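Local coordinates for protein blood group a-and b-cleaving endo-beta-galactosidase (Streptococcus pneumoniae, PDB 2YGL) that probably cleaves blood group A and B antigens as a family 98 endo-beta-galactosidase, this fragment comprising its tandem carbohydrate-binding CBM51 modules, at residues A17-I22 and A32-G37. Sequence-based numbering, arbitrary orientation.
Sequences ATHGDI and APFTTG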
ATOM      1  N   ALA A  17      -3.078  -0.646 -27.729  1.00 22.41           N
ATOM      2  CA  ALA A  17      -4.470  -1.013 -27.946  1.00 22.10           C
ATOM      3  C   ALA A  17      -4.689  -1.401 -29.401  1.00 21.82           C
ATOM      4  O   ALA A  17      -4.362  -0.638 -30.311  1.00 22.09           O
ATOM      5  CB  ALA A  17      -5.397   0.132 -27.550  1.00 21.98           C
ATOM      6  N   THR A  18      -5.220  -2.602 -29.613  1.00 21.20           N
ATOM      7  CA  THR A  18      -5.604  -3.049 -30.948  1.00 20.63           C
ATOM      8  C   THR A  18      -7.071  -3.472 -30.956  1.00 20.43           C
ATOM      9  O   THR A  18      -7.604  -3.930 -29.939  1.00 20.21           O
ATOM     10  CB  THR A  18      -4.729  -4.223 -31.450  1.00 20.58           C
ATOM     11  OG1 THR A  18      -4.892  -5.351 -30.582  1.00 20.56           O
ATOM     12  CG2 THR A  18      -3.250  -3.827 -31.519  1.00 20.03           C
ATOM     13  N   HIS A  19      -7.710  -3.309 -32.111  1.00 20.11           N
ATOM     14  CA  HIS A  19      -9.107  -3.685 -32.303  1.00 19.85           C
ATOM     15  C   HIS A  19      -9.283  -4.432 -33.626  1.00 19.87           C
ATOM     16  O   HIS A  19      -8.366  -4.466 -34.452  1.00 19.76           O
ATOM     17  CB  HIS A  19     -10.021  -2.449 -32.244  1.00 19.67           C
ATOM     18  CG  HIS A  19      -9.687  -1.392 -33.254  1.00 19.29           C
ATOM     19  ND1 HIS A  19     -10.025  -1.502 -34.588  1.00 18.80           N
ATOM     20  CD2 HIS A  19      -9.060  -0.199 -33.123  1.00 18.72           C
ATOM     21  CE1 HIS A  19      -9.609  -0.427 -35.235  1.00 18.13           C
ATOM     22  NE2 HIS A  19      -9.024   0.381 -34.368  1.00 18.22           N
ATOM     23  N   GLY A  20     -10.462  -5.018 -33.820  1.00 19.78           N
ATOM     24  CA  GLY A  20     -10.744  -5.829 -34.999  1.00 19.98           C
ATOM     25  C   GLY A  20     -11.423  -5.123 -36.157  1.00 20.11           C
ATOM     26  O   GLY A  20     -11.765  -5.764 -37.151  1.00 20.43           O
ATOM     27  N   ASP A  21     -11.622  -3.812 -36.045  1.00 20.10           N
ATOM     28  CA  ASP A  21     -12.232  -3.040 -37.132  1.00 20.16           C
ATOM     29  C   ASP A  21     -11.203  -2.737 -38.224  1.00 20.09           C
ATOM     30  O   ASP A  21     -10.068  -2.376 -37.923  1.00 19.83           O
ATOM     31  CB  ASP A  21     -12.850  -1.744 -36.598  1.00 20.16           C
ATOM     32  CG  ASP A  21     -13.793  -1.087 -37.597  1.00 20.58           C
ATOM     33  OD1 ASP A  21     -13.323  -0.601 -38.650  1.00 20.06           O
ATOM     34  OD2 ASP A  21     -15.011  -1.051 -37.321  1.00 21.04           O
ATOM     35  N   ILE A  22     -11.611  -2.876 -39.486  1.00 20.21           N
ATOM     36  CA  ILE A  22     -10.700  -2.674 -40.622  1.00 20.41           C
ATOM     37  C   ILE A  22     -10.225  -1.225 -40.784  1.00 20.51           C
ATOM     38  O   ILE A  22      -9.157  -0.986 -41.342  1.00 20.67           O
ATOM     39  CB  ILE A  22     -11.267  -3.227 -41.973  1.00 20.36           C
ATOM     40  CG1 ILE A  22     -12.530  -2.470 -42.411  1.00 20.65           C
ATOM     41  CG2 ILE A  22     -11.500  -4.743 -41.885  1.00 20.29           C
ATOM     42  CD1 ILE A  22     -12.918  -2.690 -43.875  1.00 20.71           C
ATOM     43  N   ALA A  32     -17.330   4.528 -23.792  1.00 18.30           N
ATOM     44  CA  ALA A  32     -18.280   4.408 -24.894  1.00 18.07           C
ATOM     45  C   ALA A  32     -18.075   3.083 -25.627  1.00 17.89           C
ATOM     46  O   ALA A  32     -16.965   2.538 -25.621  1.00 17.84           O
ATOM     47  CB  ALA A  32     -18.121   5.582 -25.867  1.00 18.07           C
ATOM     48  N   PRO A  33     -19.145   2.550 -26.256  1.00 17.75           N
ATOM     49  CA  PRO A  33     -18.988   1.418 -27.173  1.00 17.58           C
ATOM     50  C   PRO A  33     -18.096   1.827 -28.345  1.00 17.48           C
ATOM     51  O   PRO A  33     -18.012   3.020 -28.657  1.00 17.42           O
ATOM     52  CB  PRO A  33     -20.416   1.161 -27.666  1.00 17.66           C
ATOM     53  CG  PRO A  33     -21.301   1.765 -26.626  1.00 17.67           C
ATOM     54  CD  PRO A  33     -20.557   2.950 -26.111  1.00 17.63           C
ATOM     55  N   PHE A  34     -17.440   0.859 -28.983  1.00 17.17           N
ATOM     56  CA  PHE A  34     -16.463   1.169 -30.032  1.00 17.17           C
ATOM     57  C   PHE A  34     -17.046   1.938 -31.216  1.00 17.42           C
ATOM     58  O   PHE A  34     -16.558   3.016 -31.549  1.00 17.58           O
ATOM     59  CB  PHE A  34     -15.746  -0.092 -30.526  1.00 16.89           C
ATOM     60  CG  PHE A  34     -14.692   0.175 -31.573  1.00 16.53           C
ATOM     61  CD1 PHE A  34     -15.031   0.252 -32.924  1.00 16.02           C
ATOM     62  CD2 PHE A  34     -13.360   0.350 -31.208  1.00 16.04           C
ATOM     63  CE1 PHE A  34     -14.059   0.493 -33.896  1.00 16.08           C
ATOM     64  CE2 PHE A  34     -12.379   0.595 -32.171  1.00 15.86           C
ATOM     65  CZ  PHE A  34     -12.728   0.666 -33.516  1.00 15.72           C
ATOM     66  N   THR A  35     -18.072   1.377 -31.853  1.00 17.68           N
ATOM     67  CA  THR A  35     -18.606   1.938 -33.097  1.00 18.15           C
ATOM     68  C   THR A  35     -19.367   3.253 -32.897  1.00 18.45           C
ATOM     69  O   THR A  35     -19.107   4.225 -33.609  1.00 18.57           O
ATOM     70  CB  THR A  35     -19.442   0.902 -33.885  1.00 17.95           C
ATOM     71  OG1 THR A  35     -18.592  -0.183 -34.269  1.00 18.07           O
ATOM     72  CG2 THR A  35     -20.045   1.516 -35.149  1.00 18.18           C
ATOM     73  N   THR A  36     -20.285   3.286 -31.928  1.00 18.78           N
ATOM     74  CA  THR A  36     -21.030   4.512 -31.615  1.00 19.21           C
ATOM     75  C   THR A  36     -20.107   5.609 -31.091  1.00 19.66           C
ATOM     76  O   THR A  36     -20.270   6.780 -31.437  1.00 19.90           O
ATOM     77  CB  THR A  36     -22.152   4.279 -30.572  1.00 19.20           C
ATOM     78  OG1 THR A  36     -21.582   3.795 -29.350  1.00 18.76           O
ATOM     79  CG2 THR A  36     -23.190   3.288 -31.082  1.00 19.22           C
ATOM     80  N   GLY A  37     -19.146   5.220 -30.253  1.00 20.05           N
ATOM     81  CA  GLY A  37     -18.166   6.152 -29.698  1.00 20.57           C
ATOM     82  C   GLY A  37     -17.297   6.788 -30.766  1.00 21.08           C
ATOM     83  O   GLY A  37     -17.021   7.987 -30.711  1.00 20.85           O
TER
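F34 reaches from the helix start toward the 17-22 loop, with CG anti to the backbone N (chi1 -178°), while H19 sets CG between its backbone N and carbonyl carbon (chi1 58°), and the two rings meet at the end of the phenyl group. F34 CZ sits 3.5 Å above the H19 ring plane, over its centre, and F34 CE2 comes within 3.5 Å of H19 CG. With centroids 4.6 Å apart and planes inclined at 54°, the pair is edge-to-face, the phenyl edge directed at the imidazole face. Two hydrogen bonds hold the imidazole's rotation: D21 N, in the ring plane, donates to H19 ND1 (3.2 Å) through a bent bond, and H19 NE2 bonds to K26 O. Within this NPCBM-type beta-sandwich module, the contact joins the loop following strand 16-17 to the first turn of helix 34-39, for which P33 is the N-cap residue. V64 of strand 60-64 also packs on F34. Beside the imidazole, D21 CB reaches F34 CE1 at 3.7 Å, approaching the ring obliquely, while D21 OD1 accepts a hydrogen bond from D23 N.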